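Local structure of hypothetical protein NMB0488 (Neisseria meningitidis, 2GKP) at residues Q10-G15 and I116-G121; G32-D37 and A63-F68; C122-P127 and D143-L148. The protein is of unknown function but belongs to the CdiI family, so it probably acts as an immunity protein that neutralises a contact-dependent growth inhibition toxin. One frame throughout, in Å; residues are numbered along the deposited sequence.

Contact 1: residues Q10-G15 and I116-G121; sequences QDYWAG and IWLHNG
Trp-13 and Trp-117 lie across from each other as a non-hydrogen-bonded pair of an antiparallel sheet, where strand 11-18 runs beside strand 112-119. From this pairing comes a cross-strand aromatic overlap between directly paired residues, which the side chain of Trp-117 illustrates atom by atom. Its CB sits over the six-membered ring of Trp-13, 3.6 Å from the ring centroid and 5° off the normal, a CH-pi contact. Next, CG lies over the CE2-CZ2 bond on the same face. CD1 comes closer still, 3.3 Å from Trp-13 NE1, and the two five-membered rings form an offset stack with planes 17° apart. At NE1 the partner changes: its N-H goes to Asp-11 OD1 at 2.8 Å, within the plane of the indole but on the anti side of the carboxylate and out of the carboxylate plane. The torsion behind this path is chi1 171°, which swings CG to the carbonyl side and turns the indole along its own strand, toward the level of Asp-11. One ring thus has both its rotation and its height fixed, by a stack on one face and a polar bond at one edge.

The opposite face of the sheet is apolar. Tyr-12 and Leu-118 meet there through their CB atoms, as a hydrogen-bonded pair with Leu-118 N bound to Tyr-12 O at 2.8 Å. Ala-14 and Ile-116 form a second hydrogen-bonded pair, with Ile-116 CD1 against the Ala-14 carbonyl. Helix 51-63 covers this side through Leu-62, while the Tyr-12 hydroxyl bonds to the backbone N of Asn-7. Where direct pairing gives out beyond Asp-11, a water carries the link onward, donating to Gln-10 O and accepting from Asn-120 N at 3.0 Å.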
loop_
_atom_site.group_PDB
_atom_site.type_symbol
_atom_site.label_atom_id
_atom_site.label_comp_id
_atom_site.label_asym_id
_atom_site.label_seq_id
_atom_site.Cartn_x
_atom_site.Cartn_y
_atom_site.Cartn_z
ATOM N N GLN A 10 -12.355 -13.485 2.428
ATOM C CA GLN A 10 -12.067 -12.349 1.538
ATOM C C GLN A 10 -10.659 -11.810 1.796
ATOM O O GLN A 10 -10.193 -11.740 2.937
ATOM C CB GLN A 10 -13.102 -11.231 1.707
ATOM C CG GLN A 10 -13.125 -10.181 0.599
ATOM C CD GLN A 10 -14.329 -9.254 0.700
ATOM O OE1 GLN A 10 -15.434 -9.668 1.137
ATOM N NE2 GLN A 10 -14.137 -8.009 0.300
ATOM N N ASP A 11 -10.002 -11.477 0.703
ATOM C CA ASP A 11 -8.678 -10.865 0.739
ATOM C C ASP A 11 -8.765 -9.353 0.714
ATOM O O ASP A 11 -9.506 -8.805 -0.084
ATOM C CB ASP A 11 -7.870 -11.330 -0.480
ATOM C CG ASP A 11 -7.677 -12.827 -0.486
ATOM O OD1 ASP A 11 -6.994 -13.336 0.434
ATOM O OD2 ASP A 11 -8.240 -13.473 -1.404
ATOM N N TYR A 12 -7.970 -8.702 1.566
ATOM C CA TYR A 12 -7.860 -7.254 1.540
ATOM C C TYR A 12 -6.395 -6.910 1.413
ATOM O O TYR A 12 -5.559 -7.495 2.103
ATOM C CB TYR A 12 -8.440 -6.643 2.832
ATOM C CG TYR A 12 -9.872 -7.044 3.107
ATOM C CD1 TYR A 12 -10.909 -6.212 2.730
ATOM C CD2 TYR A 12 -10.177 -8.275 3.679
ATOM C CE1 TYR A 12 -12.258 -6.578 2.951
ATOM C CE2 TYR A 12 -11.505 -8.649 3.905
ATOM C CZ TYR A 12 -12.519 -7.788 3.536
ATOM O OH TYR A 12 -13.840 -8.133 3.754
ATOM N N TRP A 13 -6.107 -5.922 0.564
ATOM C CA TRP A 13 -4.741 -5.521 0.334
ATOM C C TRP A 13 -4.544 -4.011 0.434
ATOM O O TRP A 13 -5.457 -3.220 0.119
ATOM C CB TRP A 13 -4.296 -5.974 -1.058
ATOM C CG TRP A 13 -4.011 -7.429 -1.211
ATOM C CD1 TRP A 13 -4.919 -8.433 -1.420
ATOM C CD2 TRP A 13 -2.714 -8.040 -1.277
ATOM N NE1 TRP A 13 -4.259 -9.633 -1.599
ATOM C CE2 TRP A 13 -2.910 -9.424 -1.482
ATOM C CE3 TRP A 13 -1.401 -7.555 -1.132
ATOM C CZ2 TRP A 13 -1.840 -10.318 -1.599
ATOM C CZ3 TRP A 13 -0.344 -8.455 -1.243
ATOM C CH2 TRP A 13 -0.569 -9.821 -1.490
ATOM N N ALA A 14 -3.317 -3.621 0.824
ATOM C CA ALA A 14 -2.955 -2.214 0.916
ATOM C C ALA A 14 -1.468 -2.071 0.796
ATOM O O ALA A 14 -0.731 -3.039 0.887
ATOM C CB ALA A 14 -3.440 -1.560 2.262
ATOM N N GLY A 15 -1.026 -0.836 0.567
ATOM C CA GLY A 15 0.394 -0.556 0.478
ATOM C C GLY A 15 0.808 0.587 1.401
ATOM O O GLY A 15 -0.005 1.462 1.728
ATOM N N ILE A 116 0.634 -5.017 2.355
ATOM C CA ILE A 116 -0.101 -5.647 3.484
ATOM C C ILE A 116 -1.234 -6.446 2.891
ATOM O O ILE A 116 -2.016 -5.937 2.058
ATOM C CB ILE A 116 -0.696 -4.586 4.474
ATOM C CG1 ILE A 116 0.421 -3.683 5.014
ATOM C CG2 ILE A 116 -1.384 -5.285 5.630
ATOM C CD1 ILE A 116 0.558 -2.344 4.252
ATOM N N TRP A 117 -1.291 -7.725 3.321
ATOM C CA TRP A 117 -2.352 -8.644 2.907
ATOM C C TRP A 117 -3.089 -9.164 4.144
ATOM O O TRP A 117 -2.457 -9.708 5.028
ATOM C CB TRP A 117 -1.753 -9.800 2.110
ATOM C CG TRP A 117 -2.740 -10.919 1.833
ATOM C CD1 TRP A 117 -4.053 -10.812 1.444
ATOM C CD2 TRP A 117 -2.462 -12.317 1.925
ATOM N NE1 TRP A 117 -4.599 -12.068 1.261
ATOM C CE2 TRP A 117 -3.646 -13.004 1.569
ATOM C CE3 TRP A 117 -1.319 -13.059 2.277
ATOM C CZ2 TRP A 117 -3.720 -14.397 1.532
ATOM C CZ3 TRP A 117 -1.408 -14.454 2.282
ATOM C CH2 TRP A 117 -2.599 -15.108 1.885
ATOM N N LEU A 118 -4.399 -8.903 4.211
ATOM C CA LEU A 118 -5.245 -9.438 5.283
ATOM C C LEU A 118 -6.149 -10.540 4.748
ATOM O O LEU A 118 -6.827 -10.357 3.758
ATOM C CB LEU A 118 -6.133 -8.316 5.809
ATOM C CG LEU A 118 -7.195 -8.698 6.870
ATOM C CD1 LEU A 118 -6.538 -9.248 8.119
ATOM C CD2 LEU A 118 -8.011 -7.458 7.203
ATOM N N HIS A 119 -6.183 -11.657 5.459
ATOM C CA HIS A 119 -7.022 -12.788 5.063
ATOM C C HIS A 119 -7.315 -13.600 6.310
ATOM O O HIS A 119 -6.384 -14.008 7.010
ATOM C CB HIS A 119 -6.293 -13.661 4.035
ATOM C CG HIS A 119 -7.099 -14.830 3.568
ATOM N ND1 HIS A 119 -6.957 -16.096 4.091
ATOM C CD2 HIS A 119 -8.084 -14.908 2.646
ATOM C CE1 HIS A 119 -7.801 -16.914 3.482
ATOM N NE2 HIS A 119 -8.507 -16.217 2.611
ATOM N N ASN A 120 -8.606 -13.778 6.615
ATOM C CA ASN A 120 -9.039 -14.507 7.810
ATOM C C ASN A 120 -8.281 -14.093 9.063
ATOM O O ASN A 120 -7.802 -14.920 9.859
ATOM C CB ASN A 120 -8.940 -16.018 7.574
ATOM C CG ASN A 120 -9.920 -16.508 6.513
ATOM O OD1 ASN A 120 -10.872 -15.813 6.148
ATOM N ND2 ASN A 120 -9.672 -17.710 5.989
ATOM N N GLY A 121 -8.203 -12.777 9.223
ATOM C CA GLY A 121 -7.667 -12.198 10.428
ATOM C C GLY A 121 -6.150 -12.132 10.454
ATOM O O GLY A 121 -5.613 -11.538 11.346
HETATM O O HOH W 1 -10.619 -11.930 5.438
#

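Contact 2: residues G32-D37 and A63-F68; sequences GRYAPD and ANSRTF
Asp-37 and Arg-66 meet because of their torsions: the aspartate CG lies opposite its backbone N (chi1 -175°), sending the carboxylate toward the loop 63-68, and the arginine chain, extended at chi2, bends at chi3 (-68°) to bring its guanidinium edge round. The result is a side-on salt bridge in which two nitrogens grip one oxygen. Arg-66 NE reaches Asp-37 OD2 at 2.9 Å on the syn lone pair, and Arg-66 NH2 reaches the same Asp-37 OD2 at 3.1 Å; a weak third bond runs from Arg-66 NH2 to Asp-37 OD1. Both flat groups are nearly coplanar, 20° apart. Phe-68 CE1 sits over the centre of one guanidinium face, 3.6 Å above its plane, so the group is held both at its edge and from above.

At the other end of the contact the Tyr-34 hydroxyl lies 2.7 Å from Thr-67 OG1, which stands in the plane of the phenol ring, and Tyr-34 CE1 approaches Arg-66 O. Together these contacts tie the start of strand 34-45 to the loop that follows helix 51-63. Asp-37 OD2 also bonds to the Ser-29 hydroxyl, and Asp-37 OD1 to Leu-39 N. With Arg-66, the Ser-29 hydroxyl and Leu-39 N around a buried carboxylate, its charge is probably well compensated, and the negative form would be favoured.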
loop_
_atom_site.group_PDB
_atom_site.type_symbol
_atom_site.label_atom_id
_atom_site.label_comp_id
_atom_site.label_asym_id
_atom_site.label_seq_id
_atom_site.Cartn_x
_atom_site.Cartn_y
_atom_site.Cartn_z
ATOM N N GLY A 32 -7.610 -12.036 -7.846
ATOM C CA GLY A 32 -6.494 -12.945 -8.078
ATOM C C GLY A 32 -5.169 -12.335 -7.715
ATOM O O GLY A 32 -4.424 -12.883 -6.909
ATOM N N ARG A 33 -4.859 -11.200 -8.339
ATOM C CA ARG A 33 -3.718 -10.377 -7.960
ATOM C C ARG A 33 -4.220 -8.956 -7.708
ATOM O O ARG A 33 -5.231 -8.514 -8.319
ATOM C CB ARG A 33 -2.626 -10.371 -9.047
ATOM C CG ARG A 33 -2.086 -11.754 -9.389
ATOM C CD ARG A 33 -0.958 -11.719 -10.430
ATOM N NE ARG A 33 0.343 -11.454 -9.813
ATOM C CZ ARG A 33 1.167 -12.379 -9.315
ATOM N NH1 ARG A 33 2.358 -12.004 -8.824
ATOM N NH2 ARG A 33 0.828 -13.668 -9.260
ATOM N N TYR A 34 -3.490 -8.244 -6.836
ATOM C CA TYR A 34 -3.909 -6.917 -6.405
ATOM C C TYR A 34 -2.892 -5.836 -6.738
ATOM O O TYR A 34 -1.695 -6.106 -6.954
ATOM C CB TYR A 34 -4.215 -6.933 -4.901
ATOM C CG TYR A 34 -5.452 -7.733 -4.589
ATOM C CD1 TYR A 34 -6.618 -7.084 -4.202
ATOM C CD2 TYR A 34 -5.490 -9.120 -4.727
ATOM C CE1 TYR A 34 -7.768 -7.804 -3.911
ATOM C CE2 TYR A 34 -6.667 -9.838 -4.445
ATOM C CZ TYR A 34 -7.786 -9.174 -4.045
ATOM O OH TYR A 34 -8.954 -9.884 -3.756
ATOM N N ALA A 35 -3.386 -4.606 -6.755
ATOM C CA ALA A 35 -2.547 -3.462 -7.142
ATOM C C ALA A 35 -3.132 -2.182 -6.603
ATOM O O ALA A 35 -4.306 -2.150 -6.228
ATOM C CB ALA A 35 -2.366 -3.391 -8.673
ATOM N N PRO A 36 -2.317 -1.119 -6.529
ATOM C CA PRO A 36 -2.860 0.147 -6.019
ATOM C C PRO A 36 -4.159 0.532 -6.714
ATOM O O PRO A 36 -4.247 0.444 -7.953
ATOM C CB PRO A 36 -1.745 1.137 -6.347
ATOM C CG PRO A 36 -0.491 0.316 -6.234
ATOM C CD PRO A 36 -0.863 -1.041 -6.814
ATOM N N ASP A 37 -5.150 0.958 -5.938
ATOM C CA ASP A 37 -6.479 1.291 -6.498
ATOM C C ASP A 37 -6.648 2.811 -6.399
ATOM O O ASP A 37 -6.986 3.344 -5.324
ATOM C CB ASP A 37 -7.565 0.574 -5.708
ATOM C CG ASP A 37 -8.943 0.779 -6.297
ATOM O OD1 ASP A 37 -9.059 1.596 -7.217
ATOM O OD2 ASP A 37 -9.901 0.161 -5.802
ATOM N N ALA A 63 -9.805 -1.802 4.622
ATOM C CA ALA A 63 -11.273 -1.960 4.618
ATOM C C ALA A 63 -11.873 -1.553 3.289
ATOM O O ALA A 63 -12.961 -2.042 2.904
ATOM C CB ALA A 63 -11.889 -1.191 5.746
ATOM N N ASN A 64 -11.198 -0.647 2.592
ATOM C CA ASN A 64 -11.676 -0.202 1.289
ATOM C C ASN A 64 -11.204 -1.061 0.105
ATOM O O ASN A 64 -11.590 -0.815 -1.030
ATOM C CB ASN A 64 -11.265 1.252 1.018
ATOM C CG ASN A 64 -12.083 2.233 1.795
ATOM O OD1 ASN A 64 -13.245 1.973 2.081
ATOM N ND2 ASN A 64 -11.504 3.373 2.125
ATOM N N SER A 65 -10.369 -2.064 0.376
ATOM C CA SER A 65 -9.851 -2.924 -0.689
ATOM C C SER A 65 -10.968 -3.664 -1.425
ATOM O O SER A 65 -11.743 -4.405 -0.791
ATOM C CB SER A 65 -8.855 -3.910 -0.075
ATOM O OG SER A 65 -8.368 -4.848 -1.039
ATOM N N ARG A 66 -11.014 -3.511 -2.752
ATOM C CA ARG A 66 -12.109 -4.114 -3.525
ATOM C C ARG A 66 -11.644 -5.437 -4.143
ATOM O O ARG A 66 -10.509 -5.547 -4.663
ATOM C CB ARG A 66 -12.610 -3.175 -4.627
ATOM C CG ARG A 66 -13.221 -1.904 -4.118
ATOM C CD ARG A 66 -13.759 -1.023 -5.285
ATOM N NE ARG A 66 -12.739 -0.451 -6.167
ATOM C CZ ARG A 66 -12.960 -0.010 -7.407
ATOM N NH1 ARG A 66 -14.167 -0.115 -7.977
ATOM N NH2 ARG A 66 -11.988 0.526 -8.124
ATOM N N THR A 67 -12.513 -6.449 -4.090
ATOM C CA THR A 67 -12.281 -7.683 -4.840
ATOM C C THR A 67 -13.333 -7.750 -5.932
ATOM O O THR A 67 -14.541 -7.721 -5.650
ATOM C CB THR A 67 -12.398 -8.926 -3.934
ATOM O OG1 THR A 67 -11.349 -8.907 -2.962
ATOM C CG2 THR A 67 -12.287 -10.223 -4.747
ATOM N N PHE A 68 -12.857 -7.766 -7.167
ATOM C CA PHE A 68 -13.787 -7.821 -8.320
ATOM C C PHE A 68 -14.209 -9.241 -8.627
ATOM O O PHE A 68 -13.546 -10.176 -8.225
ATOM C CB PHE A 68 -13.171 -7.171 -9.561
ATOM C CG PHE A 68 -12.571 -5.834 -9.284
ATOM C CD1 PHE A 68 -13.363 -4.826 -8.754
ATOM C CD2 PHE A 68 -11.229 -5.591 -9.522
ATOM C CE1 PHE A 68 -12.824 -3.590 -8.464
ATOM C CE2 PHE A 68 -10.678 -4.366 -9.217
ATOM C CZ PHE A 68 -11.473 -3.368 -8.687
#

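Contact 3: residues C122-P127 and D143-L148; sequences CLKISP and DVILSL. With EDO (1,2-ethanediol), chain C.
Leu-123 and Leu-146, and one step on Ile-125 and Val-144, face each other as hydrogen-bonded pairs of an antiparallel beta arrangement between strands 122-132 and 144-147. On this apolar side the bumps are offset rather than head-on. Ile-125 CG1 lies beside the backbone N (chi1 -52°), and its CD1 reaches diagonally past Val-144 to touch Leu-146 CD1 at 4.0 Å, the two side chains crossing at a slant. Ile-125 CB meanwhile rests 3.4 Å from Val-144 O, so the branched base of the side chain settles against the neighbouring peptide. Leu-123 leans the same way along the partner strand: its CD1 lies against the Ser-147 carbonyl, 3.7 Å from Ser-147 O.

The reverse face carries longer side chains. Lys-124 is fully extended and runs alongside Ile-145, both pointing the same way, with Ile-145 CD1 against Lys-124 CG at 4.0 Å. Farther along the same side, the lysine passes Asp-143, whose OD2 comes 3.0 Å from Lys-124 CE, while Lys-124 NZ stops 4.1 Å from that oxygen, beyond a salt bridge. At Pro-127, 1,2-ethanediol, probably from the crystallisation liquor, donates from O1 to Pro-127 O.

In the fold, the Leu-123 and Ile-125 face packs on helix 152-164, at Ile-155 and Ala-162, with Leu-62 of helix 51-63 also touching Leu-123; strand 112-119 flanks strand 122-132 through Ile-116, Leu-118 and Val-114.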
loop_
_atom_site.group_PDB
_atom_site.type_symbol
_atom_site.label_atom_id
_atom_site.label_comp_id
_atom_site.label_asym_id
_atom_site.label_seq_id
_atom_site.Cartn_x
_atom_site.Cartn_y
_atom_site.Cartn_z
ATOM N N CYS A 122 -5.469 -12.722 9.476
ATOM C CA CYS A 122 -4.025 -12.747 9.468
ATOM C C CYS A 122 -3.492 -11.606 8.619
ATOM O O CYS A 122 -3.892 -11.480 7.468
ATOM C CB CYS A 122 -3.520 -14.062 8.884
ATOM S SG CYS A 122 -1.746 -14.197 8.955
ATOM N N LEU A 123 -2.595 -10.815 9.209
ATOM C CA LEU A 123 -1.945 -9.696 8.497
ATOM C C LEU A 123 -0.530 -10.088 8.087
ATOM O O LEU A 123 0.327 -10.291 8.962
ATOM C CB LEU A 123 -1.879 -8.457 9.396
ATOM C CG LEU A 123 -3.218 -7.806 9.655
ATOM C CD1 LEU A 123 -3.109 -6.942 10.899
ATOM C CD2 LEU A 123 -3.587 -6.962 8.428
ATOM N N LYS A 124 -0.268 -10.180 6.778
ATOM C CA LYS A 124 1.074 -10.416 6.262
ATOM C C LYS A 124 1.638 -9.055 5.790
ATOM O O LYS A 124 1.107 -8.461 4.841
ATOM C CB LYS A 124 1.032 -11.422 5.103
ATOM C CG LYS A 124 2.415 -11.762 4.484
ATOM C CD LYS A 124 2.244 -12.789 3.383
ATOM C CE LYS A 124 3.527 -13.130 2.662
ATOM N NZ LYS A 124 3.192 -14.185 1.697
ATOM N N ILE A 125 2.683 -8.581 6.478
ATOM C CA ILE A 125 3.238 -7.249 6.193
ATOM C C ILE A 125 4.636 -7.471 5.615
ATOM O O ILE A 125 5.523 -7.938 6.315
ATOM C CB ILE A 125 3.269 -6.357 7.455
ATOM C CG1 ILE A 125 1.879 -6.310 8.156
ATOM C CG2 ILE A 125 3.767 -4.976 7.123
ATOM C CD1 ILE A 125 1.898 -5.661 9.591
ATOM N N SER A 126 4.802 -7.169 4.333
ATOM C CA SER A 126 5.988 -7.619 3.594
ATOM C C SER A 126 6.843 -6.456 3.138
ATOM O O SER A 126 6.359 -5.571 2.431
ATOM C CB SER A 126 5.575 -8.371 2.337
ATOM O OG SER A 126 4.840 -9.554 2.645
ATOM N N PRO A 127 8.123 -6.476 3.510
ATOM C CA PRO A 127 9.069 -5.462 3.038
ATOM C C PRO A 127 9.472 -5.763 1.592
ATOM O O PRO A 127 9.018 -6.752 1.009
ATOM C CB PRO A 127 10.252 -5.640 3.995
ATOM C CG PRO A 127 10.204 -7.119 4.304
ATOM C CD PRO A 127 8.758 -7.469 4.394
ATOM N N ASP A 143 9.088 -11.049 6.409
ATOM C CA ASP A 143 7.730 -10.547 6.673
ATOM C C ASP A 143 7.462 -10.319 8.146
ATOM O O ASP A 143 8.010 -11.013 9.005
ATOM C CB ASP A 143 6.673 -11.525 6.121
ATOM C CG ASP A 143 6.686 -11.647 4.620
ATOM O OD1 ASP A 143 7.275 -10.821 3.943
ATOM O OD2 ASP A 143 6.052 -12.595 4.109
ATOM N N VAL A 144 6.600 -9.350 8.448
ATOM C CA VAL A 144 6.082 -9.171 9.816
ATOM C C VAL A 144 4.650 -9.717 9.817
ATOM O O VAL A 144 3.819 -9.277 9.044
ATOM C CB VAL A 144 6.091 -7.686 10.216
ATOM C CG1 VAL A 144 5.430 -7.472 11.518
ATOM C CG2 VAL A 144 7.503 -7.101 10.218
ATOM N N ILE A 145 4.382 -10.719 10.656
ATOM C CA ILE A 145 3.096 -11.418 10.649
ATOM C C ILE A 145 2.357 -11.008 11.934
ATOM O O ILE A 145 2.833 -11.284 13.051
ATOM C CB ILE A 145 3.300 -12.984 10.614
ATOM C CG1 ILE A 145 4.154 -13.413 9.420
ATOM C CG2 ILE A 145 1.950 -13.723 10.648
ATOM C CD1 ILE A 145 3.658 -13.018 8.038
ATOM N N LEU A 146 1.203 -10.346 11.775
ATOM C CA LEU A 146 0.343 -9.957 12.888
ATOM C C LEU A 146 -1.082 -10.426 12.605
ATOM O O LEU A 146 -1.316 -11.262 11.734
ATOM C CB LEU A 146 0.384 -8.443 13.105
ATOM C CG LEU A 146 1.756 -7.892 13.528
ATOM C CD1 LEU A 146 1.746 -6.396 13.547
ATOM C CD2 LEU A 146 2.170 -8.411 14.879
ATOM N N SER A 147 -2.039 -9.924 13.362
ATOM C CA SER A 147 -3.407 -10.346 13.128
ATOM C C SER A 147 -4.376 -9.301 13.639
ATOM O O SER A 147 -3.982 -8.320 14.268
ATOM C CB SER A 147 -3.673 -11.720 13.765
ATOM O OG SER A 147 -4.050 -11.532 15.101
ATOM N N LEU A 148 -5.656 -9.526 13.390
ATOM C CA LEU A 148 -6.687 -8.614 13.889
ATOM C C LEU A 148 -6.864 -8.695 15.408
ATOM O O LEU A 148 -7.582 -7.888 15.994
ATOM C CB LEU A 148 -8.027 -8.816 13.167
ATOM C CG LEU A 148 -8.022 -8.496 11.661
ATOM C CD1 LEU A 148 -9.418 -8.795 11.132
ATOM C CD2 LEU A 148 -7.632 -7.010 11.454
HETATM C C1 EDO C . 6.467 -5.126 -0.645
HETATM O O1 EDO C . 6.594 -6.553 -0.778
HETATM C C2 EDO C . 6.500 -4.497 -2.042
HETATM O O2 EDO C . 5.732 -3.296 -2.192
#

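All three contacts reach one antiparallel sheet. Contacts 1 and 3 are neighbours in it, their centres 9 Å apart: Trp-117 O receives Lys-124 N at 2.8 Å, and Gly-121 O receives Leu-148 N at 2.9 Å. Contact 2, nested in the loop that contact 1 closes, meets it from the other side, also with centres 9 Å apart. There Ser-65 OG lies 3.0 Å from Trp-13 N, and Tyr-34 stacks on the face of Trp-13 turned away from Trp-117, placing Trp-13 between two rings. Contacts 2 and 3 do not touch, being about 17 Å apart between centres. A bound sodium ion lies about 4 Å (nearest atoms) from Gly-15, at the C-terminal end of segment 10-15.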